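Putative aspartyl-tRNA synthetase (Leishmania major, PDB 6OD8) probably catalyses the ATP-dependent attachment of L-aspartate to tRNA(Asp), releasing AMP and diphosphate, as a class II aminoacyl-tRNA synthetase. Local coordinates at residues 229-234 against 332-337; 221-226 against 340-345; 237-242 against 287-292. All blocks are in the same frame, centred on the assembly; numbering follows the deposited sequence. Where two conformers were deposited one is given.

How the interactions relate
Interactions 1 and 2 join the same two helices, 215-237 and 325-342, at points about 11 Å apart between centres, and meet where Tyr230 OH lies 2.6 Å from His345 NE2, a probable hydrogen bond. Interaction 3 follows the first helix into strand 241-242, which pairs with strand 289-297. All three are partly buried and have residues touching the second subunit. Interaction 1 is largely aromatic and aliphatic packing, with Phe231, Phe234 and Leu334 buried. Interaction 2 buries Leu223 and Leu342 and lays an arginine over a histidine. Interaction 3 combines backbone bonds and buried phenylalanines with an exposed end at Asp239, where one conformer of Arg289 forms a salt bridge.

Interaction 1 (229-234 against 332-337); sequences QYFRQF and ESLFNY. With EDO (1,2-ethanediol), chain H.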
loop_
_atom_site.group_PDB
_atom_site.type_symbol
_atom_site.label_atom_id
_atom_site.label_comp_id
_atom_site.label_asym_id
_atom_site.label_seq_id
_atom_site.Cartn_x
_atom_site.Cartn_y
_atom_site.Cartn_z
ATOM N N GLN A 229 -5.015 -5.356 3.474
ATOM C CA GLN A 229 -5.270 -4.809 4.804
ATOM C C GLN A 229 -4.647 -5.657 5.912
ATOM O O GLN A 229 -3.987 -5.129 6.822
ATOM C CB GLN A 229 -6.772 -4.705 5.007
ATOM C CG GLN A 229 -7.158 -4.244 6.377
ATOM C CD GLN A 229 -8.669 -4.184 6.537
ATOM O OE1 GLN A 229 -9.410 -4.180 5.548
ATOM N NE2 GLN A 229 -9.130 -4.152 7.780
ATOM N N TYR A 230 -4.884 -6.978 5.881
ATOM C CA TYR A 230 -4.387 -7.829 6.963
ATOM C C TYR A 230 -2.885 -8.056 6.853
ATOM O O TYR A 230 -2.197 -8.150 7.877
ATOM C CB TYR A 230 -5.151 -9.159 6.973
ATOM C CG TYR A 230 -6.638 -8.953 7.176
ATOM C CD1 TYR A 230 -7.104 -8.002 8.088
ATOM C CD2 TYR A 230 -7.581 -9.710 6.462
ATOM C CE1 TYR A 230 -8.463 -7.800 8.280
ATOM C CE2 TYR A 230 -8.945 -9.523 6.669
ATOM C CZ TYR A 230 -9.369 -8.564 7.573
ATOM O OH TYR A 230 -10.708 -8.356 7.782
ATOM N N PHE A 231 -2.352 -8.121 5.635
ATOM C CA PHE A 231 -0.891 -8.125 5.460
ATOM C C PHE A 231 -0.246 -6.942 6.183
ATOM O O PHE A 231 0.666 -7.111 7.007
ATOM C CB PHE A 231 -0.556 -8.089 3.959
ATOM C CG PHE A 231 0.924 -7.936 3.643
ATOM C CD1 PHE A 231 1.751 -9.056 3.596
ATOM C CD2 PHE A 231 1.478 -6.681 3.349
ATOM C CE1 PHE A 231 3.125 -8.934 3.286
ATOM C CE2 PHE A 231 2.837 -6.537 3.049
ATOM C CZ PHE A 231 3.679 -7.699 3.015
ATOM N N ARG A 232 -0.707 -5.722 5.883
ATOM C CA ARG A 232 -0.099 -4.540 6.494
ATOM C C ARG A 232 -0.354 -4.486 7.997
ATOM O O ARG A 232 0.537 -4.123 8.778
ATOM C CB ARG A 232 -0.628 -3.270 5.836
ATOM C CG ARG A 232 -0.197 -3.044 4.398
ATOM C CD ARG A 232 -0.612 -1.636 3.974
ATOM N NE ARG A 232 -2.028 -1.410 4.266
ATOM C CZ ARG A 232 -3.029 -1.761 3.461
ATOM N NH1 ARG A 232 -2.771 -2.330 2.287
ATOM N NH2 ARG A 232 -4.290 -1.514 3.816
ATOM N N GLN A 233 -1.559 -4.840 8.436
ATOM C CA GLN A 233 -1.835 -4.682 9.865
ATOM C C GLN A 233 -0.997 -5.626 10.708
ATOM O O GLN A 233 -0.520 -5.243 11.780
ATOM C CB GLN A 233 -3.316 -4.889 10.176
ATOM C CG GLN A 233 -3.653 -4.408 11.580
ATOM C CD GLN A 233 -3.206 -2.961 11.837
ATOM O OE1 GLN A 233 -3.591 -2.038 11.109
ATOM N NE2 GLN A 233 -2.386 -2.762 12.875
ATOM N N PHE A 234 -0.837 -6.875 10.269
ATOM C CA PHE A 234 0.047 -7.785 10.997
ATOM C C PHE A 234 1.431 -7.179 11.167
ATOM O O PHE A 234 2.013 -7.214 12.257
ATOM C CB PHE A 234 0.162 -9.128 10.278
ATOM C CG PHE A 234 1.137 -10.079 10.951
ATOM C CD1 PHE A 234 0.720 -10.869 12.023
ATOM C CD2 PHE A 234 2.465 -10.155 10.544
ATOM C CE1 PHE A 234 1.616 -11.741 12.675
ATOM C CE2 PHE A 234 3.367 -11.015 11.190
ATOM C CZ PHE A 234 2.945 -11.812 12.247
ATOM N N GLU A 332 5.044 -17.393 8.572
ATOM C CA GLU A 332 3.958 -18.300 8.940
ATOM C C GLU A 332 2.917 -17.600 9.803
ATOM O O GLU A 332 1.708 -17.837 9.650
ATOM C CB GLU A 332 4.507 -19.520 9.683
ATOM C CG GLU A 332 5.234 -20.503 8.795
ATOM C CD GLU A 332 5.880 -21.625 9.592
ATOM O OE1 GLU A 332 5.973 -21.489 10.832
ATOM O OE2 GLU A 332 6.293 -22.642 8.989
ATOM N N SER A 333 3.367 -16.805 10.769
ATOM C CA SER A 333 2.421 -16.070 11.598
ATOM C C SER A 333 1.631 -15.081 10.752
ATOM O O SER A 333 0.435 -14.865 10.990
ATOM C CB SER A 333 3.157 -15.334 12.724
ATOM O OG SER A 333 3.828 -16.249 13.577
ATOM N N LEU A 334 2.291 -14.487 9.749
ATOM C CA LEU A 334 1.620 -13.545 8.852
ATOM C C LEU A 334 0.523 -14.242 8.056
ATOM O O LEU A 334 -0.605 -13.744 7.947
ATOM C CB LEU A 334 2.654 -12.909 7.907
ATOM C CG LEU A 334 2.134 -12.195 6.670
ATOM C CD1 LEU A 334 1.399 -10.930 7.088
ATOM C CD2 LEU A 334 3.274 -11.838 5.708
ATOM N N PHE A 335 0.840 -15.400 7.480
ATOM C CA PHE A 335 -0.186 -16.102 6.713
ATOM C C PHE A 335 -1.304 -16.589 7.629
ATOM O O PHE A 335 -2.473 -16.533 7.250
ATOM C CB PHE A 335 0.432 -17.265 5.913
ATOM C CG PHE A 335 0.926 -16.870 4.529
ATOM C CD1 PHE A 335 0.040 -16.769 3.463
ATOM C CD2 PHE A 335 2.263 -16.607 4.305
ATOM C CE1 PHE A 335 0.483 -16.395 2.197
ATOM C CE2 PHE A 335 2.716 -16.240 3.038
ATOM C CZ PHE A 335 1.828 -16.149 1.985
ATOM N N ASN A 336 -0.962 -17.081 8.830
ATOM C CA ASN A 336 -1.995 -17.499 9.771
ATOM C C ASN A 336 -2.953 -16.352 10.053
ATOM O O ASN A 336 -4.171 -16.522 10.005
ATOM C CB ASN A 336 -1.358 -17.991 11.074
ATOM C CG ASN A 336 -2.364 -18.586 12.036
ATOM O OD1 ASN A 336 -3.150 -19.458 11.678
ATOM N ND2 ASN A 336 -2.336 -18.122 13.267
ATOM N N TYR A 337 -2.402 -15.171 10.346
ATOM C CA TYR A 337 -3.212 -13.994 10.643
ATOM C C TYR A 337 -4.162 -13.678 9.495
ATOM O O TYR A 337 -5.353 -13.418 9.705
ATOM C CB TYR A 337 -2.264 -12.819 10.908
ATOM C CG TYR A 337 -2.888 -11.476 11.244
ATOM C CD1 TYR A 337 -3.017 -11.065 12.568
ATOM C CD2 TYR A 337 -3.273 -10.590 10.239
ATOM C CE1 TYR A 337 -3.554 -9.806 12.891
ATOM C CE2 TYR A 337 -3.819 -9.334 10.551
ATOM C CZ TYR A 337 -3.958 -8.952 11.880
ATOM O OH TYR A 337 -4.491 -7.704 12.201
HETATM C C1 EDO H . 4.089 -19.897 13.112
HETATM O O1 EDO H . 3.208 -19.442 14.153
HETATM C C2 EDO H . 5.550 -19.733 13.507
HETATM O O2 EDO H . 5.732 -18.477 14.171
#
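Ser333, whose CB rests 3.6 Å from Phe234 CZ, has a hydroxyl gripped by two partners: its OG is hydrogen-bonded to the backbone oxygen of Asp329, one turn back, and accepts a bond of 3.0 Å from O2 of an ethanediol (chain H) probably taken up from the crystallisation liquor. The motif around it is a helix-helix packing in the class II synthetase domain. The axes of these short helical segments approach to 9.4 Å with their N-to-C directions 134° apart, so the helices run in a skewed antiparallel sense.

No hydrogen bond crosses between the segments; the evidence for the contact is the fit of rings and aliphatic groups. Phe234 is the wedge. With CG anti to the backbone N (chi1 177°), its ring reaches across to the other helix and lies against Leu334, whose CA makes a CH-pi contact 3.8 Å from the ring centroid, almost on the normal. The edge of the same ring turns to the face of Tyr337 in an offset edge-to-face pair, centroids 5.5 Å apart and planes at 60°. Phe234 CB also sits over that tyrosine face, a second CH-pi contact.

Leu334 divides its two methyls between aromatic neighbours: CD1 packs on Phe234 CD2 at 3.7 Å, and CD2 on Phe231 CE1 at 3.8 Å. Leu334 also touches Phe526 and Ile528 of strand 523-529, while Phe231 reaches on to Phe291 of strand 289-297. Tyr230 contributes mainly CB and backbone here. The Tyr337 ring reaches across helix 229-234, its OH against Gln233 CG, and its CE2 comes within 3.3 Å of the Tyr230 carbonyl oxygen, which also accepts the helical bond from Phe234 N.

Interaction 2 (221-226 against 340-345); sequences FRLQSR and ERLATH. With EDO (1,2-ethanediol), chain I.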
loop_
_atom_site.group_PDB
_atom_site.type_symbol
_atom_site.label_atom_id
_atom_site.label_comp_id
_atom_site.label_asym_id
_atom_site.label_seq_id
_atom_site.Cartn_x
_atom_site.Cartn_y
_atom_site.Cartn_z
ATOM N N PHE A 221 -12.624 -8.904 -5.456
ATOM C CA PHE A 221 -11.778 -7.736 -5.253
ATOM C C PHE A 221 -11.971 -7.100 -3.885
ATOM O O PHE A 221 -11.042 -6.460 -3.390
ATOM C CB PHE A 221 -11.992 -6.749 -6.398
ATOM C CG PHE A 221 -11.416 -7.264 -7.683
ATOM C CD1 PHE A 221 -12.230 -7.769 -8.672
ATOM C CD2 PHE A 221 -10.035 -7.320 -7.849
ATOM C CE1 PHE A 221 -11.685 -8.284 -9.837
ATOM C CE2 PHE A 221 -9.479 -7.849 -8.997
ATOM C CZ PHE A 221 -10.313 -8.326 -10.000
ATOM N N ARG A 222 -13.120 -7.303 -3.242
ATOM C CA ARG A 222 -13.213 -6.976 -1.823
ATOM C C ARG A 222 -12.247 -7.835 -1.005
ATOM O O ARG A 222 -11.590 -7.340 -0.082
ATOM C CB ARG A 222 -14.648 -7.164 -1.333
ATOM C CG ARG A 222 -15.642 -6.138 -1.935
ATOM C CD ARG A 222 -17.073 -6.456 -1.516
ATOM N NE ARG A 222 -17.188 -6.359 -0.070
ATOM C CZ ARG A 222 -17.560 -5.254 0.577
ATOM N NH1 ARG A 222 -17.876 -4.157 -0.102
ATOM N NH2 ARG A 222 -17.621 -5.252 1.904
ATOM N N LEU A 223 -12.166 -9.133 -1.318
ATOM C CA LEU A 223 -11.214 -9.991 -0.604
ATOM C C LEU A 223 -9.772 -9.608 -0.913
ATOM O O LEU A 223 -8.922 -9.629 -0.022
ATOM C CB LEU A 223 -11.463 -11.467 -0.943
ATOM C CG LEU A 223 -12.812 -11.985 -0.431
ATOM C CD1 LEU A 223 -13.122 -13.337 -1.071
ATOM C CD2 LEU A 223 -12.798 -12.089 1.089
ATOM N N GLN A 224 -9.482 -9.204 -2.150
ATOM C CA GLN A 224 -8.139 -8.727 -2.454
ATOM C C GLN A 224 -7.763 -7.540 -1.570
ATOM O O GLN A 224 -6.642 -7.469 -1.041
ATOM C CB GLN A 224 -8.032 -8.347 -3.934
ATOM C CG GLN A 224 -6.568 -8.204 -4.425
ATOM C CD GLN A 224 -6.432 -7.169 -5.538
ATOM O OE1 GLN A 224 -6.427 -5.966 -5.280
ATOM N NE2 GLN A 224 -6.353 -7.633 -6.769
ATOM N N SER A 225 -8.692 -6.601 -1.396
ATOM C CA SER A 225 -8.454 -5.488 -0.489
ATOM C C SER A 225 -8.187 -5.976 0.931
ATOM O O SER A 225 -7.310 -5.435 1.631
ATOM C CB SER A 225 -9.662 -4.537 -0.507
ATOM O OG SER A 225 -9.447 -3.461 0.391
ATOM N N ARG A 226 -8.953 -6.974 1.398
ATOM C CA ARG A 226 -8.740 -7.471 2.759
ATOM C C ARG A 226 -7.375 -8.137 2.909
ATOM O O ARG A 226 -6.742 -8.013 3.964
ATOM C CB ARG A 226 -9.839 -8.466 3.169
ATOM C CG ARG A 226 -11.238 -7.895 3.263
ATOM C CD ARG A 226 -11.346 -6.670 4.213
ATOM N NE ARG A 226 -12.750 -6.321 4.425
ATOM C CZ ARG A 226 -13.182 -5.303 5.170
ATOM N NH1 ARG A 226 -12.319 -4.501 5.783
ATOM N NH2 ARG A 226 -14.488 -5.075 5.291
ATOM N N GLU A 340 -6.894 -16.507 8.973
ATOM C CA GLU A 340 -7.886 -16.491 10.045
ATOM C C GLU A 340 -8.872 -15.340 9.883
ATOM O O GLU A 340 -10.068 -15.500 10.159
ATOM C CB GLU A 340 -7.158 -16.421 11.386
ATOM C CG GLU A 340 -7.971 -16.019 12.577
ATOM C CD GLU A 340 -7.086 -15.833 13.808
ATOM O OE1 GLU A 340 -6.128 -16.629 13.975
ATOM O OE2 GLU A 340 -7.336 -14.882 14.588
ATOM N N ARG A 341 -8.405 -14.195 9.396
ATOM C CA ARG A 341 -9.305 -13.060 9.217
ATOM C C ARG A 341 -10.096 -13.157 7.910
ATOM O O ARG A 341 -11.276 -12.783 7.870
ATOM C CB ARG A 341 -8.495 -11.764 9.307
ATOM C CG ARG A 341 -8.251 -11.440 10.783
ATOM C CD ARG A 341 -7.200 -10.406 11.044
ATOM N NE ARG A 341 -7.010 -10.283 12.495
ATOM C CZ ARG A 341 -6.419 -11.198 13.265
ATOM N NH1 ARG A 341 -5.936 -12.326 12.740
ATOM N NH2 ARG A 341 -6.319 -10.990 14.574
ATOM N N LEU A 342 -9.486 -13.679 6.842
ATOM C CA LEU A 342 -10.243 -13.876 5.606
ATOM C C LEU A 342 -11.424 -14.800 5.830
ATOM O O LEU A 342 -12.485 -14.614 5.221
ATOM C CB LEU A 342 -9.353 -14.426 4.494
ATOM C CG LEU A 342 -8.313 -13.483 3.853
ATOM C CD1 LEU A 342 -7.542 -14.282 2.807
ATOM C CD2 LEU A 342 -8.929 -12.176 3.242
ATOM N N ALA A 343 -11.265 -15.785 6.711
ATOM C CA ALA A 343 -12.332 -16.747 6.970
ATOM C C ALA A 343 -13.571 -16.099 7.576
ATOM O O ALA A 343 -14.657 -16.674 7.451
ATOM C CB ALA A 343 -11.828 -17.878 7.878
ATOM N N THR A 344 -13.443 -14.922 8.205
ATOM C CA THR A 344 -14.598 -14.229 8.774
ATOM C C THR A 344 -15.447 -13.513 7.733
ATOM O O THR A 344 -16.575 -13.134 8.045
ATOM C CB THR A 344 -14.187 -13.192 9.833
ATOM O OG1 THR A 344 -13.577 -12.052 9.209
ATOM C CG2 THR A 344 -13.247 -13.824 10.872
ATOM N N HIS A 345 -14.955 -13.344 6.510
ATOM C CA HIS A 345 -15.714 -12.621 5.490
ATOM C C HIS A 345 -16.586 -13.603 4.713
ATOM O O HIS A 345 -16.412 -13.855 3.521
ATOM C CB HIS A 345 -14.769 -11.823 4.600
ATOM C CG HIS A 345 -14.041 -10.741 5.338
ATOM N ND1 HIS A 345 -14.639 -9.556 5.699
ATOM C CD2 HIS A 345 -12.767 -10.673 5.803
ATOM C CE1 HIS A 345 -13.773 -8.803 6.351
ATOM N NE2 HIS A 345 -12.627 -9.454 6.424
HETATM C C1 EDO I . -10.566 -11.903 13.312
HETATM O O1 EDO I . -10.389 -11.400 14.640
HETATM C C2 EDO I . -10.729 -13.417 13.355
HETATM O O2 EDO I . -9.817 -13.971 14.306
#
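Arg226 lies over one face of His345, the guanidinium and imidazole planes 19° apart. Arg226 NE is 3.3 Å from His345 CE1, and Arg226 CG stands over the imidazole face 4.0 Å from its centroid, a CH-pi contact. The bend at chi2 (-55°) folds the arginine chain over the ring. The polar ends are held by outside partners: Arg226 NH1 by Gln229, His345 NE2 by Tyr230.

The apolar part is made by two leucines. Leu342 CD2 meets Arg226 CB at 3.8 Å, and Leu223 CD2 meets His345 CB at 4.0 Å.

No hydrogen bond crosses between the segments; within 340-345 a type I turn runs from Leu342 to His345, and Arg341 O accepts from both Thr344 N and Thr344 OG1, the latter at 2.8 Å. This places Thr344 OG1 on the face of the imidazole opposite Arg226.

Helix 530-538 lies against both sides, through Leu538 on Leu223 and Tyr537 on Leu342. Helix 346-353, for which His345 is the N-cap residue, covers Leu223, while Ser225 OG bonds Glu242 N in strand 241-242 of the second subunit.

Interaction 3 (237-242 against 287-292); sequences DKDFCE and VPRVFE
Strand 241-242 lies parallel to the start of strand 289-297, with Cys241 opposite Val290 and Glu242 opposite Phe291: Cys241 N donates to Arg289 O at 2.8 Å, essentially straight at 179°, and Phe291 N donates to Cys241 O at 2.9 Å. A further backbone bond between Phe291 and Ile243 carries the pairing onward.

Just before the strand, Asp239 has positive phi as the C-prime residue of the Schellman motif that ends helix 215-237. In the conformer described, one of two deposited, Arg289 grips this turn side-on with two nitrogens. Its NH2 forms a salt bridge of 3.1 Å to Asp239 OD1, and its NE gives a 3.2 Å bond to Asp239 O. That second donor stands 62° above the carbonyl plane, away from the lone-pair directions. A water donating to both Asp239 O and Arg289 O ties the turn to the strand edge.

The aliphatic start of the arginine serves a different neighbour: CB lies over one face of the Phe240 ring, 3.7 Å from its centroid. Phe240 CB in turn meets the edge of Phe291 at CD2. Phe291 CG sits between its backbone N and carbonyl carbon (chi1 71°), which folds the ring across the neighbouring strand. There CZ approaches Glu242 CB at 3.5 Å and Glu242 CA stands over the ring centre. On the Cys241-Val290 face, Cys241 CB touches Val287 CG1 at 4.0 Å.

The Glu242 carboxylate continues to Arg232 of the second subunit, so the short strand, outermost in its sheet within this chain, also belongs to the dimer interface. A long helix leading into such a strand, laid beside the first strand of the antiparallel pair 289-297 and 310-319, is consistent with motif 1 meeting motif 2 in the class II synthetase fold.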
loop_
_atom_site.group_PDB
_atom_site.type_symbol
_atom_site.label_atom_id
_atom_site.label_comp_id
_atom_site.label_asym_id
_atom_site.label_seq_id
_atom_site.Cartn_x
_atom_site.Cartn_y
_atom_site.Cartn_z
ATOM N N ASP A 237 1.699 -4.101 13.381
ATOM C CA ASP A 237 1.626 -4.575 14.763
ATOM C C ASP A 237 2.975 -5.068 15.257
ATOM O O ASP A 237 3.260 -4.989 16.455
ATOM C CB ASP A 237 0.632 -5.742 14.907
ATOM C CG ASP A 237 -0.823 -5.311 14.942
ATOM O OD1 ASP A 237 -1.115 -4.100 14.990
ATOM O OD2 ASP A 237 -1.683 -6.226 14.909
ATOM N N LYS A 238 3.785 -5.649 14.364
ATOM C CA LYS A 238 5.106 -6.162 14.690
ATOM C C LYS A 238 6.214 -5.149 14.407
ATOM O O LYS A 238 7.382 -5.544 14.296
ATOM C CB LYS A 238 5.372 -7.455 13.916
ATOM C CG LYS A 238 4.328 -8.545 14.122
ATOM C CD LYS A 238 4.522 -9.231 15.452
ATOM C CE LYS A 238 3.517 -10.346 15.658
ATOM N NZ LYS A 238 3.701 -10.961 17.004
ATOM N N ASP A 239 5.863 -3.870 14.268
ATOM C CA ASP A 239 6.817 -2.761 14.132
ATOM C C ASP A 239 7.643 -2.863 12.845
ATOM O O ASP A 239 8.834 -2.546 12.829
ATOM C CB ASP A 239 7.723 -2.669 15.367
ATOM C CG ASP A 239 8.476 -1.355 15.447
ATOM O OD1 ASP A 239 9.640 -1.379 15.904
ATOM O OD2 ASP A 239 7.917 -0.305 15.043
ATOM N N PHE A 240 7.011 -3.308 11.756
ATOM C CA PHE A 240 7.607 -3.202 10.422
ATOM C C PHE A 240 7.260 -1.838 9.847
ATOM O O PHE A 240 6.121 -1.380 9.965
ATOM C CB PHE A 240 7.088 -4.279 9.456
ATOM C CG PHE A 240 7.665 -5.646 9.685
ATOM C CD1 PHE A 240 8.559 -6.199 8.778
ATOM C CD2 PHE A 240 7.294 -6.386 10.796
ATOM C CE1 PHE A 240 9.095 -7.479 8.997
ATOM C CE2 PHE A 240 7.813 -7.644 11.028
ATOM C CZ PHE A 240 8.715 -8.192 10.123
ATOM N N CYS A 241 8.243 -1.198 9.227
ATOM C CA CYS A 241 8.064 0.115 8.632
ATOM C C CYS A 241 7.749 -0.030 7.144
ATOM O O CYS A 241 8.359 -0.843 6.446
ATOM C CB CYS A 241 9.340 0.932 8.850
ATOM S SG CYS A 241 9.337 2.619 8.252
ATOM N N GLU A 242 6.803 0.774 6.653
ATOM C CA GLU A 242 6.474 0.713 5.233
ATOM C C GLU A 242 7.484 1.528 4.432
ATOM O O GLU A 242 7.833 2.656 4.808
ATOM C CB GLU A 242 5.051 1.227 4.976
ATOM C CG GLU A 242 4.699 1.195 3.507
ATOM C CD GLU A 242 3.224 1.466 3.219
ATOM O OE1 GLU A 242 2.448 1.736 4.158
ATOM O OE2 GLU A 242 2.852 1.414 2.031
ATOM N N VAL A 287 17.104 0.659 9.322
ATOM C CA VAL A 287 15.691 0.371 9.565
ATOM C C VAL A 287 15.617 -1.119 9.889
ATOM O O VAL A 287 16.046 -1.932 9.066
ATOM C CB VAL A 287 14.812 0.722 8.351
ATOM C CG1 VAL A 287 13.343 0.487 8.694
ATOM C CG2 VAL A 287 15.040 2.171 7.899
ATOM N N PRO A 288 15.102 -1.529 11.054
ATOM C CA PRO A 288 15.194 -2.954 11.436
ATOM C C PRO A 288 14.318 -3.888 10.625
ATOM O O PRO A 288 14.676 -5.061 10.457
ATOM C CB PRO A 288 14.735 -2.963 12.904
ATOM C CG PRO A 288 14.679 -1.562 13.331
ATOM C CD PRO A 288 14.524 -0.699 12.123
ATOM N N ARG A 289 13.153 -3.432 10.160
ATOM C CA ARG A 289 12.116 -4.304 9.600
ATOM C C ARG A 289 11.290 -3.490 8.617
ATOM O O ARG A 289 10.796 -2.433 9.034
ATOM C CB ARG A 289 11.171 -4.818 10.700
ATOM C CG ARG A 289 11.771 -5.693 11.799
ATOM C CD ARG A 289 10.795 -5.838 12.979
ATOM N NE ARG A 289 10.885 -4.702 13.897
ATOM C CZ ARG A 289 11.868 -4.555 14.786
ATOM N NH1 ARG A 289 12.819 -5.471 14.884
ATOM N NH2 ARG A 289 11.896 -3.509 15.578
ATOM N N VAL A 290 11.082 -3.973 7.383
ATOM C CA VAL A 290 10.348 -3.198 6.385
ATOM C C VAL A 290 9.358 -4.082 5.638
ATOM O O VAL A 290 9.536 -5.285 5.501
ATOM C CB VAL A 290 11.280 -2.510 5.352
ATOM C CG1 VAL A 290 12.166 -1.469 6.022
ATOM C CG2 VAL A 290 12.165 -3.557 4.609
ATOM N N PHE A 291 8.336 -3.440 5.086
ATOM C CA PHE A 291 7.492 -4.088 4.104
ATOM C C PHE A 291 7.173 -3.094 3.003
ATOM O O PHE A 291 7.269 -1.876 3.181
ATOM C CB PHE A 291 6.206 -4.649 4.722
ATOM C CG PHE A 291 5.205 -3.579 5.154
ATOM C CD1 PHE A 291 4.327 -3.002 4.228
ATOM C CD2 PHE A 291 5.144 -3.173 6.481
ATOM C CE1 PHE A 291 3.381 -2.017 4.627
ATOM C CE2 PHE A 291 4.210 -2.179 6.885
ATOM C CZ PHE A 291 3.342 -1.618 5.954
ATOM N N GLU A 292 6.787 -3.633 1.852
ATOM C CA GLU A 292 6.372 -2.802 0.738
ATOM C C GLU A 292 5.213 -3.471 0.019
ATOM O O GLU A 292 5.182 -4.692 -0.137
ATOM C CB GLU A 292 7.542 -2.543 -0.239
ATOM C CG GLU A 292 7.138 -1.687 -1.450
ATOM C CD GLU A 292 8.304 -0.952 -2.108
ATOM O OE1 GLU A 292 9.490 -1.260 -1.844
ATOM O OE2 GLU A 292 8.023 -0.073 -2.930
HETATM O O HOH W 1 11.242 -0.974 11.657
#